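Local coordinates for protein KLLA0E08119p (Kluyveromyces lactis, PDB 3VA7) that probably uses biotin and ATP to carboxylate urea to urea-1-carboxylate, this chain holding the urea carboxylase part of a longer bifunctional enzyme that also hydrolyses that product, at residues 118-121 and 122-126; 421-424 and 425-429; 555-558 and 559-562; 784-787 and 788-792; 1107-1110 and 1111-1115. All coordinates share one frame; numbering follows the deposited sequence.

Contact 1 (118-121 and 122-126); sequences ADFS and DRCSQ
Cys124 sets its sulfur over one face of the Phe120 ring, one helical turn earlier. SG lies 4.1 Å from the ring centroid of Phe120, only 22° from the ring normal but displaced toward the rim, and its approach to Phe120 CZ is 3.9 Å. The torsions explain the overlap: Phe120 swings CG anti to its amide nitrogen (chi1 -178°), while Cys124 keeps SG beside its own nitrogen (chi1 -68°), bringing sulfur and ring together. On another flank of the helix Asp122 folds back on the preceding turn, its CB 3.3 Å from Ala118 O; its carboxylate finds its partner outside, in a salt bridge from OD2 to Arg140. Arg123, bent along its chain, leads away to Asp93 and Glu127. Main-chain bonds bind the two turns, among them Cys124 N to Phe120 O at 3.0 Å, nearly straight at the hydrogen. Phe120 also packs on Ile92, Ile95 and Ile96 of helix 92-101, and both it and Cys124 meet Ile107 and Phe131. This sulfur-aromatic pair thus belongs to the buried side of the helix in a beta-alpha-beta unit, strand 106-108, helix 118-125 and strand 130-131, within the N-terminal domain of biotin carboxylase.

Contact 2 (421-424 and 425-429); sequences KDRN and DAIMK
Ile427 lays its CD1 methyl obliquely against the guanidinium of Arg423, one turn back along the helix, with CD1 3.6 Å from Arg423 NH2 and almost as near to NE. The same branch grazes the backbone, Ile427 CG1 lying 3.4 Å from Arg423 O. The isoleucine therefore flanks an arginine head whose charge is met elsewhere, by a salt bridge from NH1 to Glu269 and a cation-pi contact with Phe458. The pair sits on helix 423-435 in the C-terminal domain of biotin carboxylase, and the start of that helix is organised by carboxylates. Asp422 holds the N-cap position: its OD1 accepts from Asn424 N at 3.2 Å, the donor coming from above the carboxylate plane. Its carbonyl takes the first helical bond, Ala426 N to Asp422 O at 3.0 Å. Asp425 reaches back past this cap, CG anti to the backbone nitrogen (chi1 -165°), and OD2 receives Lys421 N through its anti lone pair, 3.1 Å apart and almost straight at 176°. The aliphatic part of Lys421 crosses this carboxylate at a slant, its CB 3.7 Å from Asp425 OD2, and Lys429 NZ adds a long salt bridge to OD2 while bonding to His419 O. With an alanine in place of Asp425, the Lys421 amide would probably lose its acceptor, and Lys429 the distant carboxylate while keeping its bond to His419 O. Farther along, Met428 bends at its thioether so that CE comes to 3.6 Å from Asn424 O, and Asn424 OD1 accepts from Lys459.

Contact 3 (555-558 and 559-562); sequences SCTL and NDAQ
A two-residue beta hairpin of the carboxyltransferase domain, in its subdomain A and B part, turns here through a type I' turn, Leu558 to Ala561, with Asn559 and Asp560 at its corners. Both corner residues have positive phi, as this turn requires. The flanking pair is hydrogen-bonded in both directions: Leu558 N reaches Ala561 O at 3.0 Å and is almost straight (176°), while Ala561 N returns to Leu558 O at 3.1 Å with a more bent approach. Next along, Thr557 and Gln562 form a non-hydrogen-bonded pair, with the Gln562 CA-H directed at Cys556 O, 3.3 Å from CA to O. Side chains alternate, Leu558 and Ala561 on one face, Thr557 and Gln562 on the other. Thr557 brings its CG2 methyl against the turn, 3.4 Å from Asp560 N. Gln562, kinked at chi2 (-93°), carries its amide away from the turn, beside Ser555. At the other end Asn559 ties the turn to the sheet, ND2 to Asp575 and OD1 to the amide of Ile576. Strand 561-562 lies at one edge of its antiparallel sheet; strand 553-558 stands inside it and is bonded in turn to strand 576-582, Ser555 pairing with Gly580 and Thr557 with Ser578.

Contact 4 (784-787 and 788-792); sequences LSYG and VARQL
Val788 N donates to Ser785 OG at 3.0 Å with a nearly straight bond (168°), so the serine hydroxyl oxygen caps the start of helix 786-802. The Ser785 carbonyl serves the same end, accepting Ala789 N at 3.0 Å. Before the cap, Leu784 crosses Val788 and Leu792 at about right angles, its CD2 3.8 Å from Leu792 CD1. On another side, Tyr786 and Arg790 run side by side, pointing the same way. Arg790 CG sits over one face of the Tyr786 ring in a CH-pi contact, 3.9 Å from the centroid and displaced toward the rim, and the guanidinium plane is turned only 17° from the ring. Bends at chi2 and chi3 of Arg790 fold its methylenes over the phenol, with CD 3.7 Å from Tyr786 OH. A serine in place of Tyr786 would remove the ring face, and the arginine chain would probably be left freer to turn. That matters because Arg790 belongs, with Glu764 and Asp845, to the sodium site: the tyrosine holds its aliphatic part by apolar contact, the ion is modelled close to its side chain, an unusual neighbour for a cation, and the acids would probably supply compensating negative charge.

Contact 5 (1107-1110 and 1111-1115); sequences FDHK and EYLAW
Tyr1112 presses its ring root against Phe1107, whose CZ lies 3.7 Å from Tyr1112 CG, the two rings meeting obliquely with planes 48° apart. Farther round the ring, at CD2, His1109 comes up on the same side as Phe1107, the two planes near parallel but slid so far apart, 5.6 Å between centroids, that they barely overlap. Leu1113 completes the packed side, its CG 4.1 Å from the centroid of the His1109 ring and off-centre from it. The rings of Phe1107, His1109 and Tyr1112 thus form an aromatic cluster, flanked by Leu859 of helix 859-875, with Trp921 stacked on His1109. Tyr1112 directs CG anti to its backbone nitrogen (chi1 179°), which carries the ring back alongside Phe1107 and lets its hydroxyl bond to Leu1002 O. The cluster marks a strand-to-helix junction: strand 1101-1108, which pairs with strand 922-934, gives way directly to helix 1109-1117, and Asp1108 is the N-cap. Its OD1 takes Glu1111 N at 3.1 Å, the donor standing above the carboxylate plane, and receives a weak second bond from Lys1110 N at 2.8 Å. Tyr1112 N continues the helix with a straight bond of 3.0 Å to Asp1108 O. In contrast to the aromatic side, the flank of Lys1110, Glu1111 and Ala1114 is exposed to solvent. There Asp1108 and Glu1111 touch through their methylenes, 3.9 Å from CB to CB, and their carboxylates, planes 51° apart, keep their charged oxygens 4.6 Å from each other at closest, Asp1108 OD2 to Glu1111 OE1.

All five contacts are local, and each stands apart in a long multidomain chain. Contacts 1 and 2 share the biotin carboxylase part, with centres 43 Å apart. Contact 3 lies in the carboxyltransferase part, about 40 Å from contact 4 between centres, and contact 5 is 47 Å from contact 4. Contacts 1 and 4 are the most distant pair, 83 Å between centres and on opposite sides of the centre of the chain. Contact 4 alone reaches a bound species, the sodium ion, through Arg790; the biotin pocket, which includes Lys1202, and the urea pocket, with Asp991 and Tyr1035, are formed by residues outside all five.

Contact 1 (118-121 and 122-126)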
loop_
_atom_site.group_PDB
_atom_site.type_symbol
_atom_site.label_atom_id
_atom_site.label_comp_id
_atom_site.label_asym_id
_atom_site.label_seq_id
_atom_site.Cartn_x
_atom_site.Cartn_y
_atom_site.Cartn_z
ATOM N N ALA A 118 19.095 28.344 -27.663
ATOM C CA ALA A 118 20.094 28.533 -28.701
ATOM C C ALA A 118 21.519 28.644 -28.186
ATOM O O ALA A 118 22.464 28.329 -28.940
ATOM C CB ALA A 118 19.748 29.762 -29.550
ATOM N N ASP A 119 21.710 29.115 -26.948
ATOM C CA ASP A 119 23.074 29.082 -26.394
ATOM C C ASP A 119 23.516 27.624 -26.407
ATOM O O ASP A 119 24.607 27.271 -26.920
ATOM C CB ASP A 119 23.152 29.639 -24.959
ATOM C CG ASP A 119 22.842 31.161 -24.867
ATOM O OD1 ASP A 119 22.331 31.574 -23.799
ATOM O OD2 ASP A 119 23.106 31.914 -25.847
ATOM N N PHE A 120 22.622 26.770 -25.879
ATOM C CA PHE A 120 22.838 25.334 -25.898
ATOM C C PHE A 120 23.091 24.780 -27.298
ATOM O O PHE A 120 24.076 24.090 -27.512
ATOM C CB PHE A 120 21.702 24.582 -25.204
ATOM C CG PHE A 120 21.917 23.096 -25.155
ATOM C CD1 PHE A 120 21.028 22.231 -25.774
ATOM C CD2 PHE A 120 23.039 22.564 -24.510
ATOM C CE1 PHE A 120 21.234 20.867 -25.711
ATOM C CE2 PHE A 120 23.250 21.183 -24.448
ATOM C CZ PHE A 120 22.353 20.344 -25.043
ATOM N N SER A 121 22.251 25.098 -28.269
ATOM C CA SER A 121 22.561 24.589 -29.607
ATOM C C SER A 121 23.984 24.989 -30.033
ATOM O O SER A 121 24.732 24.158 -30.552
ATOM C CB SER A 121 21.532 24.996 -30.637
ATOM O OG SER A 121 21.939 24.514 -31.890
ATOM N N ASP A 122 24.338 26.252 -29.751
ATOM C CA ASP A 122 25.654 26.833 -30.053
ATOM C C ASP A 122 26.825 26.202 -29.248
ATOM O O ASP A 122 27.877 25.910 -29.843
ATOM C CB ASP A 122 25.638 28.382 -29.883
ATOM C CG ASP A 122 24.853 29.133 -31.000
ATOM O OD1 ASP A 122 24.846 28.725 -32.189
ATOM O OD2 ASP A 122 24.248 30.175 -30.678
ATOM N N ARG A 123 26.641 25.987 -27.930
ATOM C CA ARG A 123 27.590 25.199 -27.102
ATOM C C ARG A 123 27.904 23.831 -27.704
ATOM O O ARG A 123 29.078 23.425 -27.743
ATOM C CB ARG A 123 27.093 24.989 -25.653
ATOM C CG ARG A 123 27.845 25.775 -24.541
ATOM C CD ARG A 123 29.411 25.703 -24.679
ATOM N NE ARG A 123 30.135 24.778 -23.782
ATOM C CZ ARG A 123 29.926 24.608 -22.464
ATOM N NH1 ARG A 123 28.994 25.300 -21.812
ATOM N NH2 ARG A 123 30.669 23.721 -21.787
ATOM N N CYS A 124 26.868 23.105 -28.153
ATOM C CA CYS A 124 27.106 21.815 -28.838
ATOM C C CYS A 124 28.012 22.043 -29.993
ATOM O O CYS A 124 29.033 21.382 -30.104
ATOM C CB CYS A 124 25.826 21.105 -29.343
ATOM S SG CYS A 124 24.813 20.532 -28.001
ATOM N N SER A 125 27.646 22.980 -30.853
ATOM C CA SER A 125 28.472 23.232 -32.035
ATOM C C SER A 125 29.912 23.578 -31.679
ATOM O O SER A 125 30.843 22.972 -32.226
ATOM C CB SER A 125 27.893 24.317 -32.939
ATOM O OG SER A 125 28.557 24.241 -34.196
ATOM N N GLN A 126 30.084 24.522 -30.748
ATOM C CA GLN A 126 31.437 25.027 -30.380
ATOM C C GLN A 126 32.225 23.953 -29.549
ATOM O O GLN A 126 33.363 24.170 -29.118
ATOM C CB GLN A 126 31.362 26.441 -29.700
ATOM C CG GLN A 126 31.668 26.416 -28.187
ATOM C CD GLN A 126 31.212 27.646 -27.406
ATOM O OE1 GLN A 126 30.193 28.287 -27.743
ATOM N NE2 GLN A 126 31.947 27.961 -26.319
#

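Contact 2 (421-424 and 425-429)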
loop_
_atom_site.group_PDB
_atom_site.type_symbol
_atom_site.label_atom_id
_atom_site.label_comp_id
_atom_site.label_asym_id
_atom_site.label_seq_id
_atom_site.Cartn_x
_atom_site.Cartn_y
_atom_site.Cartn_z
ATOM N N LYS A 421 -9.233 3.623 -39.241
ATOM C CA LYS A 421 -9.498 3.743 -40.663
ATOM C C LYS A 421 -9.909 5.138 -41.054
ATOM O O LYS A 421 -9.639 5.546 -42.177
ATOM C CB LYS A 421 -10.605 2.761 -41.076
ATOM C CG LYS A 421 -10.158 1.385 -41.535
ATOM C CD LYS A 421 -11.349 0.445 -41.304
ATOM C CE LYS A 421 -11.324 -0.831 -42.147
ATOM N NZ LYS A 421 -9.935 -1.376 -42.274
ATOM N N ASP A 422 -10.543 5.856 -40.124
ATOM C CA ASP A 422 -11.011 7.230 -40.343
ATOM C C ASP A 422 -11.421 7.875 -39.009
ATOM O O ASP A 422 -11.458 7.195 -37.986
ATOM C CB ASP A 422 -12.165 7.267 -41.355
ATOM C CG ASP A 422 -13.520 6.954 -40.727
ATOM O OD1 ASP A 422 -14.270 7.941 -40.415
ATOM O OD2 ASP A 422 -13.831 5.737 -40.547
ATOM N N ARG A 423 -11.740 9.165 -39.002
ATOM C CA ARG A 423 -12.042 9.837 -37.739
ATOM C C ARG A 423 -12.963 9.027 -36.778
ATOM O O ARG A 423 -12.652 8.881 -35.594
ATOM C CB ARG A 423 -12.579 11.271 -37.948
ATOM C CG ARG A 423 -12.057 12.192 -36.911
ATOM C CD ARG A 423 -12.632 13.561 -36.987
ATOM N NE ARG A 423 -13.542 13.762 -35.887
ATOM C CZ ARG A 423 -13.379 14.633 -34.899
ATOM N NH1 ARG A 423 -12.359 15.477 -34.848
ATOM N NH2 ARG A 423 -14.295 14.684 -33.962
ATOM N N ASN A 424 -14.085 8.511 -37.292
ATOM C CA ASN A 424 -15.049 7.787 -36.444
ATOM C C ASN A 424 -14.450 6.508 -35.890
ATOM O O ASN A 424 -14.676 6.197 -34.738
ATOM C CB ASN A 424 -16.381 7.466 -37.162
ATOM C CG ASN A 424 -17.220 8.720 -37.465
ATOM O OD1 ASN A 424 -17.331 9.684 -36.650
ATOM N ND2 ASN A 424 -17.810 8.726 -38.680
ATOM N N ASP A 425 -13.705 5.767 -36.710
ATOM C CA ASP A 425 -13.083 4.529 -36.236
ATOM C C ASP A 425 -12.083 4.817 -35.088
ATOM O O ASP A 425 -11.929 3.993 -34.133
ATOM C CB ASP A 425 -12.372 3.805 -37.369
ATOM C CG ASP A 425 -12.029 2.385 -37.011
ATOM O OD1 ASP A 425 -12.810 1.817 -36.208
ATOM O OD2 ASP A 425 -11.014 1.829 -37.518
ATOM N N ALA A 426 -11.425 5.985 -35.194
ATOM C CA ALA A 426 -10.363 6.404 -34.297
ATOM C C ALA A 426 -10.944 6.881 -32.991
ATOM O O ALA A 426 -10.334 6.642 -31.911
ATOM C CB ALA A 426 -9.586 7.517 -34.919
ATOM N N ILE A 427 -12.102 7.554 -33.077
ATOM C CA ILE A 427 -12.767 8.048 -31.881
ATOM C C ILE A 427 -13.275 6.880 -31.026
ATOM O O ILE A 427 -13.178 6.908 -29.800
ATOM C CB ILE A 427 -13.915 8.987 -32.216
ATOM C CG1 ILE A 427 -13.359 10.351 -32.601
ATOM C CG2 ILE A 427 -14.892 9.120 -31.020
ATOM C CD1 ILE A 427 -14.330 11.136 -33.360
ATOM N N MET A 428 -13.788 5.844 -31.686
ATOM C CA MET A 428 -14.232 4.671 -31.000
ATOM C C MET A 428 -13.010 3.980 -30.433
ATOM O O MET A 428 -13.012 3.597 -29.266
ATOM C CB MET A 428 -15.014 3.754 -31.931
ATOM C CG MET A 428 -16.461 4.167 -32.131
ATOM S SD MET A 428 -17.357 2.924 -33.163
ATOM C CE MET A 428 -16.785 3.324 -34.881
ATOM N N LYS A 429 -11.955 3.854 -31.227
ATOM C CA LYS A 429 -10.759 3.194 -30.721
ATOM C C LYS A 429 -10.228 3.874 -29.498
ATOM O O LYS A 429 -9.689 3.214 -28.617
ATOM C CB LYS A 429 -9.661 3.045 -31.766
ATOM C CG LYS A 429 -9.832 1.795 -32.599
ATOM C CD LYS A 429 -8.991 1.806 -33.811
ATOM C CE LYS A 429 -9.351 0.627 -34.593
ATOM N NZ LYS A 429 -8.259 0.320 -35.549
#

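Contact 3 (555-558 and 559-562)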
loop_
_atom_site.group_PDB
_atom_site.type_symbol
_atom_site.label_atom_id
_atom_site.label_comp_id
_atom_site.label_asym_id
_atom_site.label_seq_id
_atom_site.Cartn_x
_atom_site.Cartn_y
_atom_site.Cartn_z
ATOM N N SER A 555 -25.023 11.159 14.855
ATOM C CA SER A 555 -25.903 12.076 14.140
ATOM C C SER A 555 -25.459 12.219 12.675
ATOM O O SER A 555 -24.269 12.361 12.389
ATOM C CB SER A 555 -26.001 13.411 14.879
ATOM O OG SER A 555 -25.128 14.382 14.359
ATOM N N CYS A 556 -26.413 12.142 11.760
ATOM C CA CYS A 556 -26.118 12.215 10.352
ATOM C C CYS A 556 -26.993 13.227 9.633
ATOM O O CYS A 556 -28.213 13.229 9.724
ATOM C CB CYS A 556 -26.238 10.840 9.645
ATOM S SG CYS A 556 -25.529 9.358 10.474
ATOM N N THR A 557 -26.313 14.029 8.837
ATOM C CA THR A 557 -26.820 15.209 8.186
ATOM C C THR A 557 -26.874 15.026 6.684
ATOM O O THR A 557 -25.903 14.572 6.098
ATOM C CB THR A 557 -25.788 16.312 8.458
ATOM O OG1 THR A 557 -26.206 17.044 9.600
ATOM C CG2 THR A 557 -25.500 17.255 7.200
ATOM N N LEU A 558 -27.983 15.396 6.059
ATOM C CA LEU A 558 -27.991 15.651 4.629
ATOM C C LEU A 558 -28.485 17.066 4.339
ATOM O O LEU A 558 -29.675 17.413 4.597
ATOM C CB LEU A 558 -28.816 14.635 3.855
ATOM C CG LEU A 558 -28.688 14.792 2.348
ATOM C CD1 LEU A 558 -27.306 14.309 1.971
ATOM C CD2 LEU A 558 -29.798 14.033 1.566
ATOM N N ASN A 559 -27.562 17.859 3.777
ATOM C CA ASN A 559 -27.742 19.300 3.594
ATOM C C ASN A 559 -28.352 19.857 4.883
ATOM O O ASN A 559 -29.301 20.652 4.851
ATOM C CB ASN A 559 -28.635 19.591 2.374
ATOM C CG ASN A 559 -27.965 19.249 1.074
ATOM O OD1 ASN A 559 -26.793 19.559 0.882
ATOM N ND2 ASN A 559 -28.707 18.633 0.156
ATOM N N ASP A 560 -27.851 19.354 6.012
ATOM C CA ASP A 560 -28.173 19.883 7.345
ATOM C C ASP A 560 -29.421 19.366 8.062
ATOM O O ASP A 560 -29.554 19.565 9.268
ATOM C CB ASP A 560 -28.124 21.410 7.338
ATOM C CG ASP A 560 -26.707 21.920 7.202
ATOM O OD1 ASP A 560 -25.888 21.603 8.094
ATOM O OD2 ASP A 560 -26.401 22.597 6.190
ATOM N N ALA A 561 -30.308 18.695 7.340
ATOM C CA ALA A 561 -31.436 18.010 7.960
ATOM C C ALA A 561 -30.999 16.626 8.454
ATOM O O ALA A 561 -30.516 15.840 7.647
ATOM C CB ALA A 561 -32.620 17.889 6.961
ATOM N N GLN A 562 -31.171 16.344 9.762
ATOM C CA GLN A 562 -31.007 14.975 10.307
ATOM C C GLN A 562 -31.621 13.900 9.395
ATOM O O GLN A 562 -32.651 14.087 8.721
ATOM C CB GLN A 562 -31.560 14.827 11.733
ATOM C CG GLN A 562 -30.673 15.414 12.825
ATOM C CD GLN A 562 -29.680 14.405 13.457
ATOM O OE1 GLN A 562 -28.457 14.632 13.447
ATOM N NE2 GLN A 562 -30.205 13.308 14.032
#

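Contact 4 (784-787 and 788-792)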
loop_
_atom_site.group_PDB
_atom_site.type_symbol
_atom_site.label_atom_id
_atom_site.label_comp_id
_atom_site.label_asym_id
_atom_site.label_seq_id
_atom_site.Cartn_x
_atom_site.Cartn_y
_atom_site.Cartn_z
ATOM N N LEU A 784 -19.284 -20.310 25.703
ATOM C CA LEU A 784 -20.241 -20.643 24.693
ATOM C C LEU A 784 -19.682 -21.936 24.054
ATOM O O LEU A 784 -18.425 -22.076 23.879
ATOM C CB LEU A 784 -20.291 -19.510 23.691
ATOM C CG LEU A 784 -21.483 -18.577 23.503
ATOM C CD1 LEU A 784 -21.950 -17.959 24.784
ATOM C CD2 LEU A 784 -21.193 -17.530 22.398
ATOM N N SER A 785 -20.608 -22.881 23.801
ATOM C CA SER A 785 -20.335 -24.143 23.136
ATOM C C SER A 785 -20.140 -23.894 21.649
ATOM O O SER A 785 -20.690 -22.929 21.064
ATOM C CB SER A 785 -21.520 -25.093 23.294
ATOM O OG SER A 785 -22.634 -24.671 22.488
ATOM N N TYR A 786 -19.401 -24.801 21.015
ATOM C CA TYR A 786 -19.264 -24.742 19.573
ATOM C C TYR A 786 -20.634 -24.529 18.884
ATOM O O TYR A 786 -20.764 -23.678 17.994
ATOM C CB TYR A 786 -18.539 -25.995 19.076
ATOM C CG TYR A 786 -18.603 -26.106 17.576
ATOM C CD1 TYR A 786 -17.780 -25.285 16.736
ATOM C CD2 TYR A 786 -19.532 -26.995 16.965
ATOM C CE1 TYR A 786 -17.855 -25.379 15.332
ATOM C CE2 TYR A 786 -19.609 -27.069 15.570
ATOM C CZ TYR A 786 -18.772 -26.266 14.768
ATOM O OH TYR A 786 -18.912 -26.379 13.402
ATOM N N GLY A 787 -21.664 -25.286 19.302
ATOM C CA GLY A 787 -22.959 -25.284 18.606
ATOM C C GLY A 787 -23.686 -23.950 18.758
ATOM O O GLY A 787 -24.235 -23.359 17.798
ATOM N N VAL A 788 -23.706 -23.453 19.982
ATOM C CA VAL A 788 -24.334 -22.150 20.204
ATOM C C VAL A 788 -23.658 -21.088 19.320
ATOM O O VAL A 788 -24.318 -20.259 18.729
ATOM C CB VAL A 788 -24.327 -21.772 21.700
ATOM C CG1 VAL A 788 -24.699 -20.329 21.891
ATOM C CG2 VAL A 788 -25.298 -22.662 22.416
ATOM N N ALA A 789 -22.349 -21.175 19.212
ATOM C CA ALA A 789 -21.577 -20.250 18.447
ATOM C C ALA A 789 -21.965 -20.292 16.963
ATOM O O ALA A 789 -22.041 -19.258 16.312
ATOM C CB ALA A 789 -20.121 -20.568 18.650
ATOM N N ARG A 790 -22.283 -21.477 16.446
ATOM C CA ARG A 790 -22.742 -21.635 15.032
ATOM C C ARG A 790 -24.120 -21.066 14.828
ATOM O O ARG A 790 -24.420 -20.483 13.773
ATOM C CB ARG A 790 -22.691 -23.098 14.595
ATOM C CG ARG A 790 -21.270 -23.689 14.746
ATOM C CD ARG A 790 -20.389 -23.031 13.721
ATOM N NE ARG A 790 -21.073 -23.251 12.451
ATOM C CZ ARG A 790 -20.881 -22.572 11.333
ATOM N NH1 ARG A 790 -19.990 -21.565 11.296
ATOM N NH2 ARG A 790 -21.612 -22.907 10.262
ATOM N N GLN A 791 -24.950 -21.210 15.864
ATOM C CA GLN A 791 -26.359 -20.763 15.820
ATOM C C GLN A 791 -26.405 -19.260 15.612
ATOM O O GLN A 791 -27.114 -18.785 14.703
ATOM C CB GLN A 791 -27.122 -21.149 17.112
ATOM C CG GLN A 791 -27.775 -22.534 17.113
ATOM C CD GLN A 791 -28.168 -23.012 18.524
ATOM O OE1 GLN A 791 -27.725 -24.071 18.965
ATOM N NE2 GLN A 791 -28.971 -22.216 19.240
ATOM N N LEU A 792 -25.651 -18.526 16.445
ATOM C CA LEU A 792 -25.601 -17.078 16.333
ATOM C C LEU A 792 -25.166 -16.717 14.908
ATOM O O LEU A 792 -25.799 -15.919 14.214
ATOM C CB LEU A 792 -24.634 -16.521 17.363
ATOM C CG LEU A 792 -25.010 -16.648 18.840
ATOM C CD1 LEU A 792 -23.823 -16.500 19.793
ATOM C CD2 LEU A 792 -26.059 -15.619 19.195
#

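Contact 5 (1107-1110 and 1111-1115)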
loop_
_atom_site.group_PDB
_atom_site.type_symbol
_atom_site.label_atom_id
_atom_site.label_comp_id
_atom_site.label_asym_id
_atom_site.label_seq_id
_atom_site.Cartn_x
_atom_site.Cartn_y
_atom_site.Cartn_z
ATOM N N PHE A 1107 17.383 -28.614 1.517
ATOM C CA PHE A 1107 17.813 -28.986 2.854
ATOM C C PHE A 1107 17.617 -30.476 3.136
ATOM O O PHE A 1107 16.496 -31.026 3.027
ATOM C CB PHE A 1107 17.046 -28.191 3.871
ATOM C CG PHE A 1107 17.350 -28.567 5.268
ATOM C CD1 PHE A 1107 18.417 -27.951 5.948
ATOM C CD2 PHE A 1107 16.567 -29.538 5.939
ATOM C CE1 PHE A 1107 18.695 -28.287 7.286
ATOM C CE2 PHE A 1107 16.837 -29.887 7.286
ATOM C CZ PHE A 1107 17.915 -29.254 7.962
ATOM N N ASP A 1108 18.682 -31.131 3.558
ATOM C CA ASP A 1108 18.671 -32.568 3.650
ATOM C C ASP A 1108 18.752 -33.004 5.080
ATOM O O ASP A 1108 19.748 -32.792 5.732
ATOM C CB ASP A 1108 19.866 -33.094 2.860
ATOM C CG ASP A 1108 19.833 -34.598 2.677
ATOM O OD1 ASP A 1108 19.623 -35.330 3.675
ATOM O OD2 ASP A 1108 20.007 -35.034 1.513
ATOM N N HIS A 1109 17.735 -33.624 5.622
ATOM C CA HIS A 1109 17.829 -33.861 7.064
ATOM C C HIS A 1109 18.908 -34.893 7.391
ATOM O O HIS A 1109 19.426 -34.924 8.509
ATOM C CB HIS A 1109 16.488 -34.272 7.647
ATOM C CG HIS A 1109 16.410 -34.130 9.128
ATOM N ND1 HIS A 1109 16.580 -32.916 9.767
ATOM C CD2 HIS A 1109 16.167 -35.036 10.105
ATOM C CE1 HIS A 1109 16.442 -33.080 11.075
ATOM N NE2 HIS A 1109 16.185 -34.354 11.306
ATOM N N LYS A 1110 19.206 -35.762 6.413
ATOM C CA LYS A 1110 20.200 -36.809 6.580
ATOM C C LYS A 1110 21.544 -36.115 6.714
ATOM O O LYS A 1110 22.329 -36.474 7.579
ATOM C CB LYS A 1110 20.213 -37.789 5.394
ATOM C CG LYS A 1110 21.339 -38.873 5.392
ATOM C CD LYS A 1110 21.543 -39.465 3.979
ATOM C CE LYS A 1110 22.474 -40.736 3.916
ATOM N NZ LYS A 1110 22.027 -41.869 4.790
ATOM N N GLU A 1111 21.805 -35.118 5.889
ATOM C CA GLU A 1111 23.085 -34.436 5.956
ATOM C C GLU A 1111 23.226 -33.643 7.243
ATOM O O GLU A 1111 24.258 -33.719 7.932
ATOM C CB GLU A 1111 23.233 -33.512 4.788
ATOM C CG GLU A 1111 24.548 -32.858 4.709
ATOM C CD GLU A 1111 24.841 -32.532 3.268
ATOM O OE1 GLU A 1111 24.077 -33.061 2.400
ATOM O OE2 GLU A 1111 25.815 -31.772 3.000
ATOM N N TYR A 1112 22.160 -32.907 7.567
ATOM C CA TYR A 1112 22.043 -32.182 8.820
ATOM C C TYR A 1112 22.265 -33.032 10.032
ATOM O O TYR A 1112 22.993 -32.618 10.901
ATOM C CB TYR A 1112 20.701 -31.471 8.901
ATOM C CG TYR A 1112 20.454 -30.693 10.183
ATOM C CD1 TYR A 1112 21.013 -29.408 10.380
ATOM C CD2 TYR A 1112 19.635 -31.222 11.179
ATOM C CE1 TYR A 1112 20.761 -28.692 11.561
ATOM C CE2 TYR A 1112 19.399 -30.550 12.325
ATOM C CZ TYR A 1112 19.945 -29.263 12.521
ATOM O OH TYR A 1112 19.676 -28.582 13.691
ATOM N N LEU A 1113 21.634 -34.192 10.115
ATOM C CA LEU A 1113 21.817 -35.087 11.287
ATOM C C LEU A 1113 23.247 -35.570 11.409
ATOM O O LEU A 1113 23.669 -35.919 12.491
ATOM C CB LEU A 1113 20.922 -36.326 11.221
ATOM C CG LEU A 1113 19.467 -36.183 11.661
ATOM C CD1 LEU A 1113 18.816 -37.538 11.383
ATOM C CD2 LEU A 1113 19.306 -35.764 13.151
ATOM N N ALA A 1114 23.971 -35.580 10.286
ATOM C CA ALA A 1114 25.367 -35.980 10.244
ATOM C C ALA A 1114 26.237 -34.826 10.738
ATOM O O ALA A 1114 27.280 -35.032 11.397
ATOM C CB ALA A 1114 25.781 -36.389 8.830
ATOM N N TRP A 1115 25.817 -33.611 10.416
ATOM C CA TRP A 1115 26.470 -32.438 10.948
ATOM C C TRP A 1115 26.301 -32.358 12.465
ATOM O O TRP A 1115 27.240 -31.982 13.156
ATOM C CB TRP A 1115 25.928 -31.214 10.269
ATOM C CG TRP A 1115 26.598 -30.006 10.672
ATOM C CD1 TRP A 1115 27.731 -29.468 10.134
ATOM C CD2 TRP A 1115 26.180 -29.131 11.705
ATOM N NE1 TRP A 1115 28.048 -28.290 10.776
ATOM C CE2 TRP A 1115 27.112 -28.061 11.751
ATOM C CE3 TRP A 1115 25.100 -29.136 12.599
ATOM C CZ2 TRP A 1115 26.993 -26.991 12.665
ATOM C CZ3 TRP A 1115 24.976 -28.071 13.509
ATOM C CH2 TRP A 1115 25.925 -27.011 13.531
#